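Mandelate racemase/muconate lactonizing protein (Paenibacillus sp., PDB 3V5C) probably catalyses the magnesium-dependent dehydration of galacturonate, using the enolase-type pairing of a capping domain with a barrel domain. Local coordinates at residues I17-L22 / G59-M64; G37-S42 / H311-A316; H166-V171 / F334-D339; W231-F236 / V281-I286; G318-G323 / M345-Y350. The protein carries 1 engineered substitution. One frame throughout, in Å; residues are numbered along the deposited sequence. Where two conformers were deposited one is given.

Contact 2 lies at the surface; the other four are buried. Contact 1 belongs to the antiparallel sheet of the cap and is almost wholly apolar. Contact 2 joins a loop of that cap region to a loop of the barrel through one aromatic pair. Contacts 3 and 4 span the same barrel sheet and put charged and amide groups in its interior beside ring packing; there Lys168 of contact 3 forms a salt bridge with Glu233 of contact 4. Contact 5, aromatic and aliphatic, holds helix 317-325, which also packs on strand 335-337 of contact 3. Polar links run from the 311-316 loop into contacts 3 and 4, at Glu336 and at Asp285 and Ile286 respectively.

Contact 1: residues I17-L22 / G59-M64; sequences IEFAKL and GSSIHM
Ile17 and Phe19, in the antiparallel sheet of the enolase-type capping domain, meet Ser61 and Met64 of the loop that follows strand 55-60; strand 42-52 runs between the two segments, so what joins them is side chains reaching past it. Met64 does most of the work. Its chain leaves the backbone extended and then folds at the thioether, chi3 65°, which turns CE back toward the strand. Met64 CE lands on the methyl branch Ile17 CG2 at 3.6 Å, and Met64 SD stands 3.9 Å from the same Ile17 CG2. Met64 CE also reaches Phe19, more loosely, 4.3 Å from Phe19 CD2. The ring turns an edge to the carbonyl oxygen of Ser61, which lies near the ring plane, 3.8 Å from Phe19 CE2. Ser61 OG takes no hydrogen bond across this contact; it binds the carbonyl of Gln94 in helix 92-107. Beyond the pair, the Phe19 ring lies nearly parallel to that of Trp383, and Ala48 of strand 42-52 touches both Ser61 and Met64. The cohesion here is therefore dispersive, centred on one sulfur-bound methyl, with the carbonyl at the aromatic edge adding at most a weak electrostatic attraction.

Contact 2: residues G37-S42 / H311-A316; sequences GVHGKS and HCYGNA
The rings of His39 and Tyr313 form an offset edge-to-face pair: Tyr313 turns its edge toward a face of His39, with the planes nearly perpendicular at 86° and the centroids 6.0 Å apart. The closest atoms are His39 CD2 and Tyr313 CE2, at 4.1 Å. A third ring completes the cluster, for Tyr136 meets His39 edge-to-face and lies against Tyr313 with the planes at about 30°. On the cap side, His39 sits in the loop between strands 14-30 and 42-52, a loop that in enolase relatives reaches over the open end of the barrel. His39 and Gly40 both face Ala30 in a classic beta bulge, and the backbone angles of Gly40 would drive a side chain into the carbonyl oxygen of His39. ND1 of His39 hydrogen-bonds to the carbonyl of Gly31, which limits rotation of the ring. Tyr313 reaches it from the loop that follows strand 307-308 and leads into helix 317-325, its CG anti to the backbone N (chi1 -162°), which extends the ring away from its own loop toward His39; the phenol ring also packs on Arg26 and Ala30 of strand 14-30 and on Asp338.

Contact 3: residues H166-V171 / F334-D339; sequences HFKIKV and FVEYDD
Glu336 reaches into the barrel to meet Lys168, and its side chain can be followed outward from CB. CB and CG simply carry it across: CG is anti to the backbone N, chi1 -180°, and the chain runs on extended. The carboxylate then meets the ammonium group. Glu336 OE2 and Lys168 NZ form a salt bridge at 3.0 Å, with the nitrogen standing well above the carboxylate plane, 61° out of it; Lys168 CE follows at 3.6 Å from the same Glu336 OE2. Lys168 NZ also hydrogen-bonds to Tyr131 OH. Glu336 OE2 also hydrogen-bonds to Thr133 OG1, while OE1 takes the backbone NH of Cys312. A water accepts from Lys170 NZ at 2.8 Å and gives a weak, 3.4 Å bond to Glu336 OE2. A glutamine in place of Glu336 would probably cost Lys168 one of its two salt-bridge partners, Glu233 being the other. Lys168 and Lys170 make the Lys-X-Lys pattern familiar from the mandelate racemase relatives. Toward the start of both segments, the edge of the Phe334 ring comes against His166 in an oblique pair, CE1 of Phe334 being 3.8 Å from CD2 of His166, the planes at 58°. Strands 167-170 and 335-337 both pair in parallel with strand 126-135, which lies between them; outside, helix 180-198 covers Phe167 and Ile169, and helix 317-325 covers Val335.

Contact 4: residues W231-F236 / V281-I286; sequences WLEAAF and VLQYDI. Engineered in segment 231-236: Ala234 (natural residue Glu).
Glu233 and Gln283 make a buried polar contact inside the barrel, between strand 231-233 and the residue just after strand 281-282, with one strand between them. Gln283 NE2 gives a hydrogen bond to Glu233 OE1 of 2.9 Å, fairly straight at 160°. The amide reaches that oxygen from above the carboxylate, 78° out of its plane. Trp231 NE1 reaches the same Glu233 OE1 at 3.1 Å, using the anti lone pair, so two N-H groups grip one oxygen. The indole is turned there by its chi1 of 80°, the crowded position between the backbone N and the carbonyl carbon. Gln283 NE2 also comes close to the indole, 3.4 Å from CZ2 of Trp231, with amide and ring almost perpendicular. Val281 CG1 lies over one indole face, 4.0 Å from CZ3 of Trp231. A leucine in place of Glu233 would probably leave Gln283 NE2 and Trp231 NE1 without their shared acceptor and take from Lys168 one of its two salt-bridge partners. The side chain of Gln283 is about 7 Å from the magnesium ion, whose site includes Glu238 and Asp261. Strand 258-261 lies between the two strands, while helices 214-223 and 270-275 cover Leu232 and Leu282 from outside.

Contact 5: residues G318-G323 / M345-Y350; sequences GIYASG and MDVSGY
Tyr320 and Tyr350 both turn CG beside the backbone N, anti to the carbonyl carbon (chi1 -48° and -69°), and this sends each ring out from its backbone toward the other. They meet edge-to-face: Tyr320 CD1 sits over the centre of the Tyr350 ring, the planes inclined at 63° and the centroids 4.7 Å apart. Tyr350 OH lies 3.5 Å from Tyr320 CB and hydrogen-bonds to the carbonyl of Phe365. Val347 takes a face of the Tyr320 ring. Its CG1 makes a CH-pi contact 3.9 Å from the centroid of Tyr320, while its other methyl, CG2, touches Tyr320 OH at 3.5 Å; Ile319 CB lies against the opposite face, so the ring is held between two aliphatic groups. Met345 CE adds a lighter contact, 4.1 Å from Tyr320 CE2. The strand end is shaped by an Asx turn, Asp346 OD1 accepting from N of Ser348, and by a type I turn from Val347 to Tyr350; the same oxygen also accepts from Ser348 OG. Within the enolase-type barrel domain, helix 317-325 packs against the turn after strand 345-346; elsewhere Ile319 touches strand 335-337, and Tyr350 rests on Ile357 and Val359 of strand 356-359.

Contact 1: residues I17-L22 / G59-M64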
# COMPACT_ATOMS: atom_id res chain seq x y z
N ILE A 17 14.56 -14.08 17.29
CA ILE A 17 13.43 -13.34 16.74
C ILE A 17 12.86 -12.49 17.87
O ILE A 17 12.57 -13.01 18.95
CB ILE A 17 12.34 -14.28 16.19
CG1 ILE A 17 12.87 -15.08 15.00
CG2 ILE A 17 11.10 -13.46 15.76
CD1 ILE A 17 11.95 -16.24 14.59
N GLU A 18 12.74 -11.19 17.63
CA GLU A 18 12.21 -10.26 18.62
C GLU A 18 11.09 -9.47 17.99
O GLU A 18 11.09 -9.23 16.79
CB GLU A 18 13.31 -9.32 19.10
CG GLU A 18 14.49 -10.05 19.70
CD GLU A 18 15.70 -9.14 19.83
OE1 GLU A 18 16.48 -9.03 18.85
OE2 GLU A 18 15.86 -8.54 20.91
N PHE A 19 10.14 -9.06 18.82
CA PHE A 19 8.92 -8.41 18.34
C PHE A 19 8.59 -7.20 19.19
O PHE A 19 8.68 -7.24 20.42
CB PHE A 19 7.76 -9.40 18.40
CG PHE A 19 6.45 -8.82 17.96
CD1 PHE A 19 5.59 -8.23 18.87
CD2 PHE A 19 6.09 -8.84 16.62
CE1 PHE A 19 4.37 -7.68 18.45
CE2 PHE A 19 4.88 -8.30 16.20
CZ PHE A 19 4.03 -7.72 17.11
N ALA A 20 8.14 -6.14 18.53
CA ALA A 20 7.72 -4.94 19.24
C ALA A 20 6.74 -4.15 18.40
O ALA A 20 6.74 -4.25 17.17
CB ALA A 20 8.91 -4.07 19.58
N LYS A 21 5.92 -3.34 19.07
CA LYS A 21 4.98 -2.46 18.37
C LYS A 21 5.51 -1.04 18.47
O LYS A 21 5.74 -0.55 19.58
CB LYS A 21 3.58 -2.57 18.99
CG LYS A 21 2.56 -1.56 18.48
CD LYS A 21 1.25 -1.65 19.26
CE LYS A 21 0.64 -3.05 19.20
NZ LYS A 21 0.11 -3.38 17.84
N LEU A 22 5.76 -0.42 17.32
CA LEU A 22 6.22 0.97 17.22
C LEU A 22 5.01 1.89 17.02
O LEU A 22 4.00 1.48 16.45
CB LEU A 22 7.18 1.14 16.04
CG LEU A 22 8.67 0.85 16.30
CD1 LEU A 22 8.89 -0.46 17.00
CD2 LEU A 22 9.44 0.91 14.98
N GLY A 59 11.68 -5.71 10.02
CA GLY A 59 10.55 -5.47 9.14
C GLY A 59 9.19 -5.68 9.76
O GLY A 59 9.08 -6.15 10.89
N SER A 60 8.15 -5.32 9.02
CA SER A 60 6.77 -5.63 9.40
C SER A 60 6.64 -7.11 9.76
O SER A 60 7.28 -7.97 9.14
CB SER A 60 5.83 -5.31 8.23
OG SER A 60 4.54 -5.87 8.42
N SER A 61 5.85 -7.41 10.77
CA SER A 61 5.56 -8.80 11.12
C SER A 61 4.14 -8.86 11.65
O SER A 61 3.80 -8.10 12.56
CB SER A 61 6.54 -9.31 12.17
OG SER A 61 6.16 -10.61 12.61
N ILE A 62 3.31 -9.74 11.09
CA ILE A 62 1.97 -9.97 11.62
C ILE A 62 1.73 -11.45 11.83
O ILE A 62 2.41 -12.29 11.23
CB ILE A 62 0.87 -9.33 10.75
CG1 ILE A 62 0.79 -10.02 9.39
CG2 ILE A 62 1.11 -7.81 10.61
CD1 ILE A 62 -0.49 -9.70 8.59
N HIS A 63 0.76 -11.77 12.69
CA HIS A 63 0.36 -13.15 12.94
C HIS A 63 1.50 -14.00 13.50
O HIS A 63 1.59 -15.19 13.21
CB HIS A 63 -0.14 -13.79 11.64
CG HIS A 63 -1.40 -13.20 11.12
ND1 HIS A 63 -1.91 -12.00 11.57
CD2 HIS A 63 -2.27 -13.65 10.18
CE1 HIS A 63 -3.04 -11.73 10.93
NE2 HIS A 63 -3.28 -12.71 10.08
N MET A 64 2.38 -13.39 14.29
CA MET A 64 3.47 -14.15 14.91
C MET A 64 3.35 -14.10 16.42
O MET A 64 3.29 -13.02 17.00
CB MET A 64 4.83 -13.59 14.50
CG MET A 64 6.00 -14.38 15.07
SD MET A 64 7.57 -14.03 14.27
CE MET A 64 7.84 -12.32 14.71

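Contact 2: residues G37-S42 / H311-A316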
# COMPACT_ATOMS: atom_id res chain seq x y z
N GLY A 37 -16.01 5.54 10.89
CA GLY A 37 -15.77 6.87 11.43
C GLY A 37 -14.33 7.34 11.39
O GLY A 37 -13.49 6.78 10.69
N VAL A 38 -14.05 8.39 12.16
CA VAL A 38 -12.75 9.05 12.15
C VAL A 38 -11.60 8.07 12.40
O VAL A 38 -11.66 7.25 13.32
CB VAL A 38 -12.73 10.20 13.19
CG1 VAL A 38 -11.31 10.70 13.40
CG2 VAL A 38 -13.64 11.35 12.72
N HIS A 39 -10.56 8.16 11.58
CA HIS A 39 -9.42 7.27 11.70
C HIS A 39 -8.38 7.86 12.64
O HIS A 39 -7.66 7.11 13.32
CB HIS A 39 -8.81 7.02 10.32
CG HIS A 39 -9.64 6.14 9.45
ND1 HIS A 39 -10.85 6.53 8.93
CD2 HIS A 39 -9.44 4.86 9.04
CE1 HIS A 39 -11.35 5.54 8.21
NE2 HIS A 39 -10.52 4.52 8.26
N GLY A 40 -8.30 9.18 12.70
CA GLY A 40 -7.45 9.86 13.65
C GLY A 40 -6.02 10.07 13.18
O GLY A 40 -5.72 10.05 11.97
N LYS A 41 -5.14 10.27 14.16
CA LYS A 41 -3.76 10.65 13.88
C LYS A 41 -2.79 9.56 14.32
O LYS A 41 -1.69 9.48 13.79
CB LYS A 41 -3.44 11.93 14.65
CG LYS A 41 -2.64 12.95 13.90
CD LYS A 41 -2.38 14.14 14.80
CE LYS A 41 -1.01 14.74 14.55
NZ LYS A 41 -0.94 15.37 13.21
N SER A 42 -3.18 8.74 15.27
CA SER A 42 -2.24 7.78 15.85
C SER A 42 -2.00 6.62 14.89
O SER A 42 -2.92 6.12 14.27
CB SER A 42 -2.75 7.30 17.21
OG SER A 42 -1.86 6.35 17.78
N HIS A 311 -2.60 -2.16 -1.96
CA HIS A 311 -3.18 -1.31 -0.94
C HIS A 311 -2.21 -1.12 0.21
O HIS A 311 -1.49 -2.04 0.63
CB HIS A 311 -4.50 -1.92 -0.44
CG HIS A 311 -5.06 -1.24 0.76
ND1 HIS A 311 -4.69 -1.56 2.05
CD2 HIS A 311 -5.98 -0.25 0.87
CE1 HIS A 311 -5.35 -0.80 2.90
NE2 HIS A 311 -6.14 0.01 2.21
N CYS A 312 -2.18 0.09 0.74
CA CYS A 312 -1.45 0.32 1.96
C CYS A 312 -2.14 1.44 2.69
O CYS A 312 -2.19 2.57 2.21
CB CYS A 312 0.01 0.70 1.68
SG CYS A 312 0.92 0.89 3.22
N TYR A 313 -2.68 1.11 3.85
CA TYR A 313 -3.23 2.10 4.76
C TYR A 313 -3.29 1.46 6.12
O TYR A 313 -3.68 0.30 6.24
CB TYR A 313 -4.61 2.61 4.33
CG TYR A 313 -4.94 3.91 5.04
CD1 TYR A 313 -4.46 5.12 4.56
CD2 TYR A 313 -5.67 3.91 6.22
CE1 TYR A 313 -4.76 6.32 5.21
CE2 TYR A 313 -5.96 5.11 6.90
CZ TYR A 313 -5.50 6.30 6.39
OH TYR A 313 -5.78 7.49 7.03
N GLY A 314 -2.91 2.22 7.13
CA GLY A 314 -2.89 1.71 8.49
C GLY A 314 -1.53 1.15 8.88
O GLY A 314 -1.31 0.79 10.02
N ASN A 315 -0.62 1.11 7.92
CA ASN A 315 0.71 0.60 8.20
C ASN A 315 1.77 1.34 7.40
O ASN A 315 1.93 1.14 6.18
CB ASN A 315 0.77 -0.91 7.94
CG ASN A 315 2.05 -1.53 8.42
OD1 ASN A 315 3.13 -0.92 8.37
ND2 ASN A 315 1.96 -2.78 8.90
N ALA A 316 2.49 2.24 8.08
CA ALA A 316 3.46 3.09 7.41
C ALA A 316 4.53 2.26 6.72
O ALA A 316 5.00 2.64 5.65
CB ALA A 316 4.09 4.07 8.40

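Contact 3: residues H166-V171 / F334-D339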
# COMPACT_ATOMS: atom_id res chain seq x y z
N HIS A 166 -0.54 13.50 -7.40
CA HIS A 166 -1.68 12.62 -7.67
C HIS A 166 -2.42 12.36 -6.39
O HIS A 166 -1.79 12.23 -5.33
CB HIS A 166 -1.15 11.32 -8.26
CG HIS A 166 -0.15 11.54 -9.34
ND1 HIS A 166 -0.45 12.21 -10.50
CD2 HIS A 166 1.17 11.22 -9.42
CE1 HIS A 166 0.62 12.29 -11.26
NE2 HIS A 166 1.62 11.69 -10.63
N PHE A 167 -3.74 12.24 -6.48
CA PHE A 167 -4.56 12.26 -5.28
C PHE A 167 -5.70 11.26 -5.32
O PHE A 167 -6.40 11.17 -6.32
CB PHE A 167 -5.13 13.67 -5.06
CG PHE A 167 -4.07 14.73 -4.92
CD1 PHE A 167 -3.58 15.39 -6.04
CD2 PHE A 167 -3.54 15.03 -3.67
CE1 PHE A 167 -2.56 16.38 -5.91
CE2 PHE A 167 -2.53 16.01 -3.53
CZ PHE A 167 -2.05 16.67 -4.65
N LYS A 168 -5.89 10.55 -4.22
CA LYS A 168 -7.04 9.66 -4.09
C LYS A 168 -8.01 10.27 -3.11
O LYS A 168 -7.68 10.52 -1.95
CB LYS A 168 -6.66 8.25 -3.65
CG LYS A 168 -7.86 7.29 -3.73
CD LYS A 168 -7.44 5.83 -3.69
CE LYS A 168 -7.14 5.37 -2.26
NZ LYS A 168 -6.74 3.90 -2.26
N ILE A 169 -9.22 10.49 -3.58
CA ILE A 169 -10.23 11.20 -2.84
C ILE A 169 -11.28 10.22 -2.33
O ILE A 169 -11.84 9.46 -3.10
CB ILE A 169 -10.91 12.24 -3.75
CG1 ILE A 169 -9.86 13.19 -4.32
CG2 ILE A 169 -11.99 12.99 -2.95
CD1 ILE A 169 -10.30 13.89 -5.60
N LYS A 170 -11.52 10.21 -1.02
CA LYS A 170 -12.59 9.40 -0.49
C LYS A 170 -13.93 9.97 -0.92
O LYS A 170 -14.14 11.19 -0.83
CB LYS A 170 -12.51 9.31 1.04
CG LYS A 170 -11.28 8.55 1.55
CD LYS A 170 -11.46 7.05 1.31
CE LYS A 170 -10.31 6.24 1.87
NZ LYS A 170 -9.26 6.08 0.86
N VAL A 171 -14.81 9.11 -1.40
CA VAL A 171 -16.18 9.50 -1.70
C VAL A 171 -17.13 8.49 -1.04
O VAL A 171 -16.69 7.58 -0.34
CB VAL A 171 -16.43 9.65 -3.22
CG1 VAL A 171 -15.49 10.70 -3.82
CG2 VAL A 171 -16.25 8.28 -3.93
N PHE A 334 1.19 2.64 -8.58
CA PHE A 334 1.53 3.69 -7.62
C PHE A 334 1.83 3.10 -6.26
O PHE A 334 1.24 2.09 -5.87
CB PHE A 334 0.33 4.61 -7.36
CG PHE A 334 -0.05 5.51 -8.49
CD1 PHE A 334 0.62 6.71 -8.68
CD2 PHE A 334 -1.14 5.21 -9.27
CE1 PHE A 334 0.25 7.55 -9.69
CE2 PHE A 334 -1.51 6.06 -10.30
CZ PHE A 334 -0.82 7.24 -10.50
N VAL A 335 2.69 3.77 -5.51
CA VAL A 335 2.78 3.60 -4.07
C VAL A 335 1.66 4.43 -3.41
O VAL A 335 1.54 5.63 -3.67
CB VAL A 335 4.17 4.06 -3.57
CG1 VAL A 335 4.21 4.10 -2.05
CG2 VAL A 335 5.24 3.13 -4.11
N GLU A 336 0.84 3.80 -2.57
CA GLU A 336 -0.20 4.52 -1.82
C GLU A 336 0.44 5.19 -0.61
O GLU A 336 0.86 4.52 0.34
CB GLU A 336 -1.31 3.53 -1.39
CG GLU A 336 -2.42 4.20 -0.63
CD GLU A 336 -3.68 3.35 -0.49
OE1 GLU A 336 -3.64 2.13 -0.77
OE2 GLU A 336 -4.72 3.92 -0.07
N TYR A 337 0.52 6.53 -0.63
CA TYR A 337 1.33 7.29 0.34
C TYR A 337 0.51 8.04 1.40
O TYR A 337 -0.38 8.83 1.05
CB TYR A 337 2.26 8.27 -0.37
CG TYR A 337 3.27 8.88 0.55
CD1 TYR A 337 3.01 10.09 1.20
CD2 TYR A 337 4.47 8.25 0.82
CE1 TYR A 337 3.93 10.65 2.06
CE2 TYR A 337 5.40 8.80 1.67
CZ TYR A 337 5.12 10.00 2.30
OH TYR A 337 6.04 10.57 3.16
N ASP A 338 0.83 7.77 2.66
CA ASP A 338 0.32 8.48 3.83
C ASP A 338 1.55 9.04 4.55
O ASP A 338 2.52 8.32 4.77
CB ASP A 338 -0.42 7.48 4.73
CG ASP A 338 -1.42 8.13 5.68
OD1 ASP A 338 -1.77 9.32 5.50
OD2 ASP A 338 -1.89 7.40 6.59
N ASP A 339 1.53 10.33 4.89
CA ASP A 339 2.68 10.97 5.52
C ASP A 339 2.70 10.67 7.02
O ASP A 339 1.93 11.24 7.79
CB ASP A 339 2.63 12.48 5.30
CG ASP A 339 3.87 13.19 5.77
OD1 ASP A 339 4.72 12.59 6.47
OD2 ASP A 339 4.02 14.39 5.46
O HOH W 1 -6.81 5.54 2.13

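Contact 4: residues W231-F236 / V281-I286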
# COMPACT_ATOMS: atom_id res chain seq x y z
N TRP A 231 -8.82 6.38 -11.87
CA TRP A 231 -9.57 5.18 -11.54
C TRP A 231 -10.65 5.36 -10.48
O TRP A 231 -10.65 6.36 -9.73
CB TRP A 231 -8.63 4.03 -11.16
CG TRP A 231 -8.03 3.97 -9.76
CD1 TRP A 231 -8.67 4.11 -8.56
CD2 TRP A 231 -6.68 3.61 -9.45
NE1 TRP A 231 -7.78 3.91 -7.52
CE2 TRP A 231 -6.56 3.59 -8.05
CE3 TRP A 231 -5.55 3.33 -10.23
CZ2 TRP A 231 -5.34 3.32 -7.40
CZ3 TRP A 231 -4.34 3.04 -9.58
CH2 TRP A 231 -4.25 3.03 -8.19
N LEU A 232 -11.57 4.41 -10.50
CA LEU A 232 -12.64 4.27 -9.53
C LEU A 232 -12.40 3.02 -8.71
O LEU A 232 -12.42 1.91 -9.24
CB LEU A 232 -13.96 4.13 -10.28
CG LEU A 232 -15.17 3.66 -9.46
CD1 LEU A 232 -15.60 4.73 -8.49
CD2 LEU A 232 -16.33 3.30 -10.39
N GLU A 233 -12.21 3.21 -7.41
CA GLU A 233 -11.87 2.13 -6.50
C GLU A 233 -13.04 1.82 -5.56
O GLU A 233 -13.67 2.73 -4.99
CB GLU A 233 -10.62 2.55 -5.71
CG GLU A 233 -10.33 1.85 -4.41
CD GLU A 233 -8.92 2.18 -3.92
OE1 GLU A 233 -8.20 2.86 -4.66
OE2 GLU A 233 -8.55 1.74 -2.82
N ALA A 234 -13.33 0.53 -5.41
CA ALA A 234 -14.29 0.09 -4.42
C ALA A 234 -15.63 0.83 -4.50
O ALA A 234 -16.14 1.29 -3.50
CB ALA A 234 -13.70 0.20 -3.02
N ALA A 235 -16.19 0.93 -5.71
CA ALA A 235 -17.49 1.57 -5.86
C ALA A 235 -18.56 0.88 -5.02
O ALA A 235 -19.38 1.52 -4.34
CB ALA A 235 -17.89 1.60 -7.33
N PHE A 236 -18.50 -0.45 -5.05
CA PHE A 236 -19.41 -1.33 -4.32
C PHE A 236 -18.68 -2.66 -4.27
O PHE A 236 -17.74 -2.89 -5.03
CB PHE A 236 -20.74 -1.47 -5.07
CG PHE A 236 -20.59 -1.54 -6.57
CD1 PHE A 236 -20.83 -0.42 -7.37
CD2 PHE A 236 -20.16 -2.71 -7.18
CE1 PHE A 236 -20.66 -0.47 -8.76
CE2 PHE A 236 -19.99 -2.78 -8.56
CZ PHE A 236 -20.24 -1.66 -9.37
N VAL A 281 -7.33 -2.90 -12.19
CA VAL A 281 -6.27 -2.65 -11.23
C VAL A 281 -6.57 -3.44 -9.97
O VAL A 281 -7.67 -3.34 -9.43
CB VAL A 281 -6.23 -1.15 -10.84
CG1 VAL A 281 -5.17 -0.90 -9.79
CG2 VAL A 281 -5.99 -0.27 -12.06
N LEU A 282 -5.62 -4.25 -9.54
CA LEU A 282 -5.81 -5.12 -8.37
C LEU A 282 -5.09 -4.55 -7.16
O LEU A 282 -3.93 -4.12 -7.26
CB LEU A 282 -5.32 -6.53 -8.66
CG LEU A 282 -6.20 -7.41 -9.55
CD1 LEU A 282 -7.62 -7.53 -8.97
CD2 LEU A 282 -6.23 -6.91 -10.98
N GLN A 283 -5.75 -4.59 -6.01
CA GLN A 283 -5.27 -3.82 -4.87
C GLN A 283 -5.14 -4.61 -3.58
O GLN A 283 -5.35 -4.06 -2.50
CB GLN A 283 -6.20 -2.61 -4.64
CG GLN A 283 -6.33 -1.73 -5.89
CD GLN A 283 -7.25 -0.55 -5.64
OE1 GLN A 283 -8.43 -0.72 -5.36
NE2 GLN A 283 -6.70 0.66 -5.74
N TYR A 284 -4.77 -5.89 -3.69
CA TYR A 284 -4.42 -6.65 -2.50
C TYR A 284 -3.38 -5.90 -1.67
O TYR A 284 -2.50 -5.22 -2.18
CB TYR A 284 -3.93 -8.06 -2.86
CG TYR A 284 -4.96 -8.78 -3.68
CD1 TYR A 284 -5.96 -9.49 -3.05
CD2 TYR A 284 -4.96 -8.71 -5.06
CE1 TYR A 284 -6.95 -10.14 -3.79
CE2 TYR A 284 -5.94 -9.35 -5.82
CZ TYR A 284 -6.92 -10.06 -5.17
OH TYR A 284 -7.88 -10.70 -5.93
N ASP A 285 -3.52 -6.02 -0.36
CA ASP A 285 -2.71 -5.25 0.58
C ASP A 285 -1.25 -5.74 0.63
O ASP A 285 -0.96 -6.93 0.50
CB ASP A 285 -3.38 -5.32 1.96
CG ASP A 285 -2.65 -4.52 3.04
OD1 ASP A 285 -2.95 -3.31 3.20
OD2 ASP A 285 -1.85 -5.12 3.80
N ILE A 286 -0.34 -4.78 0.82
CA ILE A 286 1.11 -5.00 0.81
C ILE A 286 1.62 -5.80 2.02
O ILE A 286 2.72 -6.37 1.97
CB ILE A 286 1.84 -3.65 0.67
CG1 ILE A 286 3.33 -3.85 0.45
CG2 ILE A 286 1.60 -2.78 1.91
CD1 ILE A 286 3.68 -4.59 -0.82

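Contact 5: residues G318-G323 / M345-Y350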
# COMPACT_ATOMS: atom_id res chain seq x y z
N GLY A 318 4.39 -0.38 5.05
CA GLY A 318 3.98 -0.86 3.75
C GLY A 318 4.25 0.09 2.60
O GLY A 318 4.35 -0.33 1.45
N ILE A 319 4.35 1.39 2.90
CA ILE A 319 4.69 2.36 1.88
C ILE A 319 6.04 2.05 1.24
O ILE A 319 6.17 2.03 0.00
CB ILE A 319 4.72 3.77 2.50
CG1 ILE A 319 3.32 4.11 3.03
CG2 ILE A 319 5.24 4.80 1.49
CD1 ILE A 319 3.32 5.41 3.86
N TYR A 320 7.03 1.81 2.10
CA TYR A 320 8.41 1.62 1.67
C TYR A 320 8.55 0.26 0.99
O TYR A 320 9.20 0.13 -0.05
CB TYR A 320 9.35 1.83 2.87
CG TYR A 320 8.94 3.13 3.55
CD1 TYR A 320 9.24 4.35 2.96
CD2 TYR A 320 8.15 3.12 4.69
CE1 TYR A 320 8.79 5.54 3.52
CE2 TYR A 320 7.72 4.31 5.27
CZ TYR A 320 8.04 5.52 4.68
OH TYR A 320 7.59 6.71 5.22
N ALA A 321 7.87 -0.74 1.55
CA ALA A 321 7.79 -2.07 0.93
C ALA A 321 7.24 -1.99 -0.49
O ALA A 321 7.80 -2.57 -1.42
CB ALA A 321 6.93 -2.97 1.79
N SER A 322 6.14 -1.27 -0.65
CA SER A 322 5.54 -1.07 -1.98
C SER A 322 6.54 -0.50 -2.97
O SER A 322 6.60 -0.92 -4.13
CB SER A 322 4.35 -0.11 -1.88
OG SER A 322 3.33 -0.64 -1.05
N GLY A 323 7.30 0.50 -2.55
CA GLY A 323 8.31 1.08 -3.41
C GLY A 323 9.29 0.04 -3.94
O GLY A 323 9.58 0.01 -5.14
N MET A 345 11.75 4.68 13.62
CA MET A 345 11.78 4.16 12.25
C MET A 345 12.19 5.26 11.28
O MET A 345 11.34 6.02 10.78
CB MET A 345 10.42 3.55 11.88
CG MET A 345 10.41 2.81 10.52
SD MET A 345 8.84 1.96 10.21
CE MET A 345 8.01 3.14 9.17
N ASP A 346 13.49 5.38 11.04
CA ASP A 346 14.03 6.47 10.22
C ASP A 346 13.90 6.16 8.73
O ASP A 346 14.60 5.31 8.19
CB ASP A 346 15.50 6.69 10.60
CG ASP A 346 16.18 7.81 9.83
OD1 ASP A 346 15.59 8.37 8.89
OD2 ASP A 346 17.35 8.12 10.16
N VAL A 347 12.98 6.88 8.08
CA VAL A 347 12.71 6.70 6.66
C VAL A 347 13.26 7.86 5.83
O VAL A 347 12.90 8.04 4.68
CB VAL A 347 11.20 6.54 6.41
CG1 VAL A 347 10.66 5.33 7.15
CG2 VAL A 347 10.45 7.81 6.84
N SER A 348 14.18 8.63 6.41
CA SER A 348 14.69 9.84 5.76
C SER A 348 15.48 9.57 4.47
O SER A 348 15.75 10.50 3.69
CB SER A 348 15.53 10.65 6.74
OG SER A 348 16.73 9.97 7.04
N GLY A 349 15.86 8.32 4.25
CA GLY A 349 16.50 7.96 2.99
C GLY A 349 15.55 8.08 1.80
O GLY A 349 15.98 8.19 0.66
N TYR A 350 14.25 8.06 2.07
CA TYR A 350 13.23 8.23 1.04
C TYR A 350 12.84 9.70 0.93
O TYR A 350 12.80 10.41 1.92
CB TYR A 350 11.97 7.44 1.39
CG TYR A 350 12.12 5.93 1.33
CD1 TYR A 350 12.76 5.23 2.35
CD2 TYR A 350 11.57 5.21 0.28
CE1 TYR A 350 12.88 3.84 2.30
CE2 TYR A 350 11.68 3.83 0.22
CZ TYR A 350 12.34 3.15 1.24
OH TYR A 350 12.44 1.77 1.17